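Local coordinates for putative enoyl-CoA hydratase/isomerase (Acinetobacter baumannii, PDB 3FDU), which probably acts on the acyl chain of coenzyme A thioesters, as a hydratase or isomerase of the crotonase family, at residues A[52-63]-A[101-111]. The protein carries 4 engineered substitutions. Sequence-based numbering, arbitrary orientation.
Sequences VVVLRGAEHDFT and PLIIAVKGVAI. Engineered in segment 52-63: V53 (natural residue Ile).
V53, an engineered residue, and L55 pair with L102 and I104 as neighbouring parallel strands, 52-57 and 102-106, in the central sheet of the crotonase fold. Their backbone polar groups are satisfied in a ladder: P101 O takes V53 N, V53 O takes I103 N at 2.8 Å, I103 O takes L55 N, and L55 O takes A105 N. Aliphatic side chains suit the buried positions, V54 and I103 on one face, L55, L102 and I104 on the other; L55 CD2 lies beside I104 CD1, the two side chains pointing the same way.

Beyond R56 and A105 direct bonding stops, and one water bridges the strands, accepting from G57 N and donating to A105 O at 2.8 Å. The F62 ring packs against I104, V106 and A110. Its chi1 of 179° swings the ring away from the backbone N and across to I104 CG2, which makes an off-centre CH-pi contact 4.1 Å from the ring centroid, while A110 CB sits at the ring edge.

The two segments then bond again. T63 N donates to V109 O at 3.0 Å, which F62 N also reaches weakly, and T63 O accepts I111 N; the T63 hydroxyl instead bonds to N27 O and G65 N. G108 suits the turn with its positive phi (59°). Next to it, the D61 carboxylate accepts V109 N through the anti lone pair of OD1 at 3.0 Å, the N-H pointing almost straight at it (174°).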
ATOM      1  N   VAL A  52      17.623  -3.697  20.862  1.00 21.37           N
ATOM      2  CA  VAL A  52      16.411  -2.954  20.368  1.00 20.96           C
ATOM      3  C   VAL A  52      16.441  -1.486  20.787  1.00 19.84           C
ATOM      4  O   VAL A  52      16.861  -1.145  21.897  1.00 19.82           O
ATOM      5  CB  VAL A  52      15.140  -3.587  20.874  1.00 20.72           C
ATOM      6  CG1 VAL A  52      13.849  -2.810  20.393  1.00 20.15           C
ATOM      7  CG2 VAL A  52      15.084  -5.128  20.493  1.00 22.93           C
ATOM      8  N   VAL A  53      16.036  -0.598  19.879  1.00 18.78           N
ATOM      9  CA  VAL A  53      15.915   0.800  20.232  1.00 19.56           C
ATOM     10  C   VAL A  53      14.439   1.241  20.333  1.00 19.86           C
ATOM     11  O   VAL A  53      13.589   0.930  19.447  1.00 19.51           O
ATOM     12  CB  VAL A  53      16.678   1.725  19.221  1.00 18.94           C
ATOM     13  CG1 VAL A  53      16.562   3.223  19.662  1.00 16.60           C
ATOM     14  CG2 VAL A  53      18.166   1.302  19.122  1.00 20.72           C
ATOM     15  N   VAL A  54      14.132   1.985  21.385  1.00 19.84           N
ATOM     16  CA  VAL A  54      12.802   2.592  21.511  1.00 20.34           C
ATOM     17  C   VAL A  54      13.067   4.071  21.536  1.00 19.98           C
ATOM     18  O   VAL A  54      13.882   4.537  22.342  1.00 20.30           O
ATOM     19  CB  VAL A  54      12.094   2.220  22.830  1.00 20.07           C
ATOM     20  CG1 VAL A  54      10.786   3.039  23.010  1.00 23.65           C
ATOM     21  CG2 VAL A  54      11.751   0.688  22.884  1.00 21.80           C
ATOM     22  N   LEU A  55      12.366   4.806  20.682  1.00 20.03           N
ATOM     23  CA  LEU A  55      12.416   6.273  20.628  1.00 19.93           C
ATOM     24  C   LEU A  55      11.020   6.808  20.931  1.00 20.36           C
ATOM     25  O   LEU A  55      10.051   6.365  20.319  1.00 17.58           O
ATOM     26  CB  LEU A  55      12.809   6.715  19.205  1.00 21.07           C
ATOM     27  CG  LEU A  55      12.789   8.217  18.877  1.00 20.36           C
ATOM     28  CD1 LEU A  55      13.853   8.915  19.651  1.00 20.92           C
ATOM     29  CD2 LEU A  55      13.047   8.392  17.368  1.00 24.12           C
ATOM     30  N   ARG A  56      10.921   7.763  21.864  1.00 19.25           N
ATOM     31  CA  ARG A  56       9.650   8.354  22.198  1.00 19.79           C
ATOM     32  C   ARG A  56       9.893   9.688  22.858  1.00 20.24           C
ATOM     33  O   ARG A  56      11.035  10.081  23.054  1.00 21.63           O
ATOM     34  CB  ARG A  56       8.887   7.463  23.178  1.00 18.78           C
ATOM     35  CG  ARG A  56       9.707   7.107  24.428  1.00 22.23           C
ATOM     36  CD  ARG A  56       8.810   6.289  25.354  1.00 23.56           C
ATOM     37  NE  ARG A  56       9.465   5.741  26.530  1.00 28.89           N
ATOM     38  CZ  ARG A  56       9.698   6.420  27.642  1.00 32.13           C
ATOM     39  NH1 ARG A  56       9.406   7.708  27.690  1.00 33.53           N
ATOM     40  NH2 ARG A  56      10.250   5.817  28.690  1.00 32.23           N
ATOM     41  N   GLY A  57       8.832  10.401  23.181  1.00 21.18           N
ATOM     42  CA  GLY A  57       8.979  11.518  24.112  1.00 22.39           C
ATOM     43  C   GLY A  57       9.155  11.016  25.553  1.00 22.88           C
ATOM     44  O   GLY A  57       8.801   9.873  25.885  1.00 24.10           O
ATOM     45  N   ALA A  58       9.630  11.880  26.432  1.00 23.43           N
ATOM     46  CA  ALA A  58       9.748  11.557  27.861  1.00 25.57           C
ATOM     47  C   ALA A  58       8.385  11.561  28.558  1.00 26.54           C
ATOM     48  O   ALA A  58       8.160  10.816  29.524  1.00 26.79           O
ATOM     49  CB  ALA A  58      10.701  12.572  28.544  1.00 25.34           C
ATOM     50  N   GLU A  59       7.458  12.388  28.063  1.00 27.59           N
ATOM     51  CA  GLU A  59       6.213  12.630  28.796  1.00 28.62           C
ATOM     52  C   GLU A  59       5.001  12.599  27.906  1.00 27.13           C
ATOM     53  O   GLU A  59       4.781  11.590  27.237  1.00 29.25           O
ATOM     54  CB  GLU A  59       6.294  13.974  29.497  1.00 30.25           C
ATOM     55  CG  GLU A  59       6.942  13.900  30.858  1.00 36.92           C
ATOM     56  CD  GLU A  59       5.890  13.617  31.917  1.00 47.56           C
ATOM     57  OE1 GLU A  59       4.984  12.787  31.637  1.00 51.04           O
ATOM     58  OE2 GLU A  59       5.951  14.229  33.014  1.00 51.74           O
ATOM     59  N   HIS A  60       4.246  13.696  27.860  1.00 23.62           N
ATOM     60  CA  HIS A  60       2.934  13.701  27.172  1.00 24.45           C
ATOM     61  C   HIS A  60       2.900  13.976  25.656  1.00 21.52           C
ATOM     62  O   HIS A  60       1.823  13.907  25.066  1.00 21.21           O
ATOM     63  CB  HIS A  60       1.983  14.689  27.842  1.00 25.37           C
ATOM     64  CG  HIS A  60       1.819  14.459  29.317  1.00 31.48           C
ATOM     65  ND1 HIS A  60       1.286  13.297  29.834  1.00 35.54           N
ATOM     66  CD2 HIS A  60       2.116  15.245  30.384  1.00 35.81           C
ATOM     67  CE1 HIS A  60       1.257  13.375  31.156  1.00 38.77           C
ATOM     68  NE2 HIS A  60       1.760  14.542  31.515  1.00 39.21           N
ATOM     69  N   ASP A  61       4.051  14.285  25.063  1.00 20.10           N
ATOM     70  CA  ASP A  61       4.171  14.594  23.604  1.00 20.05           C
ATOM     71  C   ASP A  61       5.338  13.868  22.946  1.00 19.24           C
ATOM     72  O   ASP A  61       6.340  13.581  23.587  1.00 20.14           O
ATOM     73  CB  ASP A  61       4.380  16.106  23.382  1.00 20.65           C
ATOM     74  CG  ASP A  61       3.175  16.912  23.837  1.00 24.02           C
ATOM     75  OD1 ASP A  61       2.123  16.793  23.183  1.00 20.59           O
ATOM     76  OD2 ASP A  61       3.308  17.642  24.857  1.00 24.35           O
ATOM     77  N   PHE A  62       5.214  13.574  21.662  1.00 18.16           N
ATOM     78  CA  PHE A  62       6.337  12.998  20.945  1.00 17.64           C
ATOM     79  C   PHE A  62       7.225  14.121  20.373  1.00 17.73           C
ATOM     80  O   PHE A  62       8.366  14.332  20.809  1.00 19.81           O
ATOM     81  CB  PHE A  62       5.811  12.107  19.816  1.00 15.47           C
ATOM     82  CG  PHE A  62       6.912  11.468  18.998  1.00 17.61           C
ATOM     83  CD1 PHE A  62       8.056  11.012  19.613  1.00 17.24           C
ATOM     84  CD2 PHE A  62       6.782  11.321  17.595  1.00 16.36           C
ATOM     85  CE1 PHE A  62       9.075  10.363  18.869  1.00 21.98           C
ATOM     86  CE2 PHE A  62       7.833  10.686  16.826  1.00 18.52           C
ATOM     87  CZ  PHE A  62       8.966  10.221  17.484  1.00 20.75           C
ATOM     88  N   THR A  63       6.686  14.869  19.429  1.00 19.69           N
ATOM     89  CA  THR A  63       7.369  16.091  18.927  1.00 20.94           C
ATOM     90  C   THR A  63       6.447  17.054  18.191  1.00 20.82           C
ATOM     91  O   THR A  63       5.586  16.672  17.334  1.00 18.88           O
ATOM     92  CB  THR A  63       8.635  15.778  18.048  1.00 20.75           C
ATOM     93  OG1 THR A  63       9.196  16.997  17.545  1.00 24.09           O
ATOM     94  CG2 THR A  63       8.239  14.956  16.852  1.00 20.39           C
ATOM     95  N   PRO A 101      15.975  -3.527  15.410  1.00 17.97           N
ATOM     96  CA  PRO A 101      14.567  -3.097  15.362  1.00 17.79           C
ATOM     97  C   PRO A 101      14.434  -1.707  16.040  1.00 18.17           C
ATOM     98  O   PRO A 101      15.074  -1.457  17.088  1.00 17.74           O
ATOM     99  CB  PRO A 101      13.832  -4.173  16.157  1.00 18.47           C
ATOM    100  CG  PRO A 101      14.795  -5.472  16.043  1.00 17.70           C
ATOM    101  CD  PRO A 101      16.162  -4.785  16.164  1.00 17.38           C
ATOM    102  N   LEU A 102      13.640  -0.824  15.421  1.00 17.58           N
ATOM    103  CA  LEU A 102      13.360   0.551  15.921  1.00 16.36           C
ATOM    104  C   LEU A 102      11.861   0.649  16.228  1.00 17.81           C
ATOM    105  O   LEU A 102      11.022   0.479  15.320  1.00 16.17           O
ATOM    106  CB  LEU A 102      13.740   1.604  14.874  1.00 16.51           C
ATOM    107  CG  LEU A 102      13.478   3.085  15.265  1.00 19.47           C
ATOM    108  CD1 LEU A 102      14.223   3.478  16.575  1.00 17.65           C
ATOM    109  CD2 LEU A 102      13.921   4.017  14.133  1.00 18.08           C
ATOM    110  N   ILE A 103      11.515   0.873  17.502  1.00 16.56           N
ATOM    111  CA  ILE A 103      10.135   1.031  17.880  1.00 17.69           C
ATOM    112  C   ILE A 103       9.936   2.475  18.300  1.00 17.77           C
ATOM    113  O   ILE A 103      10.796   3.029  18.965  1.00 18.76           O
ATOM    114  CB  ILE A 103       9.735   0.095  19.057  1.00 18.16           C
ATOM    115  CG1 ILE A 103      10.039  -1.390  18.720  1.00 15.37           C
ATOM    116  CG2 ILE A 103       8.274   0.320  19.503  1.00 17.32           C
ATOM    117  CD1 ILE A 103       9.873  -2.317  19.932  1.00 17.22           C
ATOM    118  N   ILE A 104       8.807   3.076  17.891  1.00 17.79           N
ATOM    119  CA  ILE A 104       8.438   4.425  18.301  1.00 16.94           C
ATOM    120  C   ILE A 104       7.122   4.388  19.075  1.00 17.28           C
ATOM    121  O   ILE A 104       6.159   3.660  18.719  1.00 17.79           O
ATOM    122  CB  ILE A 104       8.383   5.399  17.101  1.00 18.09           C
ATOM    123  CG1 ILE A 104       9.837   5.563  16.549  1.00 19.37           C
ATOM    124  CG2 ILE A 104       7.781   6.783  17.553  1.00 16.13           C
ATOM    125  CD1 ILE A 104      10.044   6.593  15.434  1.00 19.59           C
ATOM    126  N   ALA A 105       7.048   5.177  20.128  1.00 16.07           N
ATOM    127  CA  ALA A 105       5.807   5.239  20.889  1.00 17.27           C
ATOM    128  C   ALA A 105       5.317   6.689  20.907  1.00 17.72           C
ATOM    129  O   ALA A 105       6.063   7.556  21.303  1.00 18.55           O
ATOM    130  CB  ALA A 105       6.037   4.731  22.373  1.00 17.56           C
ATOM    131  N   VAL A 106       4.064   6.932  20.525  1.00 17.52           N
ATOM    132  CA  VAL A 106       3.584   8.308  20.349  1.00 18.31           C
ATOM    133  C   VAL A 106       2.469   8.643  21.357  1.00 17.59           C
ATOM    134  O   VAL A 106       1.516   7.881  21.487  1.00 16.90           O
ATOM    135  CB  VAL A 106       3.021   8.499  18.898  1.00 17.61           C
ATOM    136  CG1 VAL A 106       2.464   9.913  18.685  1.00 19.56           C
ATOM    137  CG2 VAL A 106       4.139   8.238  17.894  1.00 18.32           C
ATOM    138  N   LYS A 107       2.615   9.763  22.053  1.00 18.01           N
ATOM    139  CA  LYS A 107       1.547  10.405  22.841  1.00 18.30           C
ATOM    140  C   LYS A 107       1.518  11.863  22.383  1.00 19.11           C
ATOM    141  O   LYS A 107       2.552  12.410  21.957  1.00 17.50           O
ATOM    142  CB  LYS A 107       1.882  10.413  24.344  1.00 19.42           C
ATOM    143  CG  LYS A 107       1.764   9.083  25.061  1.00 23.28           C
ATOM    144  CD  LYS A 107       2.068   9.224  26.558  1.00 22.41           C
ATOM    145  CE  LYS A 107       2.127   7.857  27.129  1.00 25.11           C
ATOM    146  NZ  LYS A 107       2.283   7.796  28.637  1.00 24.32           N
ATOM    147  N   GLY A 108       0.344  12.475  22.444  1.00 17.87           N
ATOM    148  CA  GLY A 108       0.208  13.883  22.144  1.00 18.73           C
ATOM    149  C   GLY A 108       0.652  14.280  20.722  1.00 18.94           C
ATOM    150  O   GLY A 108       0.438  13.545  19.759  1.00 19.09           O
ATOM    151  N   VAL A 109       1.298  15.431  20.592  1.00 19.80           N
ATOM    152  CA  VAL A 109       1.601  15.974  19.243  1.00 20.49           C
ATOM    153  C   VAL A 109       2.716  15.177  18.555  1.00 20.12           C
ATOM    154  O   VAL A 109       3.735  14.806  19.176  1.00 19.69           O
ATOM    155  CB  VAL A 109       1.902  17.499  19.242  1.00 20.19           C
ATOM    156  CG1 VAL A 109       0.638  18.332  19.760  1.00 23.02           C
ATOM    157  CG2 VAL A 109       3.162  17.817  20.041  1.00 21.38           C
ATOM    158  N   ALA A 110       2.524  14.947  17.260  1.00 19.43           N
ATOM    159  CA  ALA A 110       3.551  14.322  16.426  1.00 18.09           C
ATOM    160  C   ALA A 110       3.427  14.981  15.085  1.00 17.49           C
ATOM    161  O   ALA A 110       2.577  14.584  14.280  1.00 17.29           O
ATOM    162  CB  ALA A 110       3.263  12.845  16.293  1.00 18.61           C
ATOM    163  N   ILE A 111       4.272  15.980  14.840  1.00 16.30           N
ATOM    164  CA  ILE A 111       4.081  16.909  13.686  1.00 17.66           C
ATOM    165  C   ILE A 111       5.298  16.929  12.786  1.00 17.72           C
ATOM    166  O   ILE A 111       6.406  16.929  13.294  1.00 18.44           O
ATOM    167  CB  ILE A 111       3.786  18.362  14.209  1.00 17.03           C
ATOM    168  CG1 ILE A 111       2.377  18.357  14.929  1.00 20.13           C
ATOM    169  CG2 ILE A 111       3.692  19.372  13.048  1.00 19.57           C
ATOM    170  CD1 ILE A 111       2.063  19.695  15.673  1.00 23.49           C
TER
HETATM  171  O   HOH W   1       5.972  10.057  22.572  1.00 20.68           O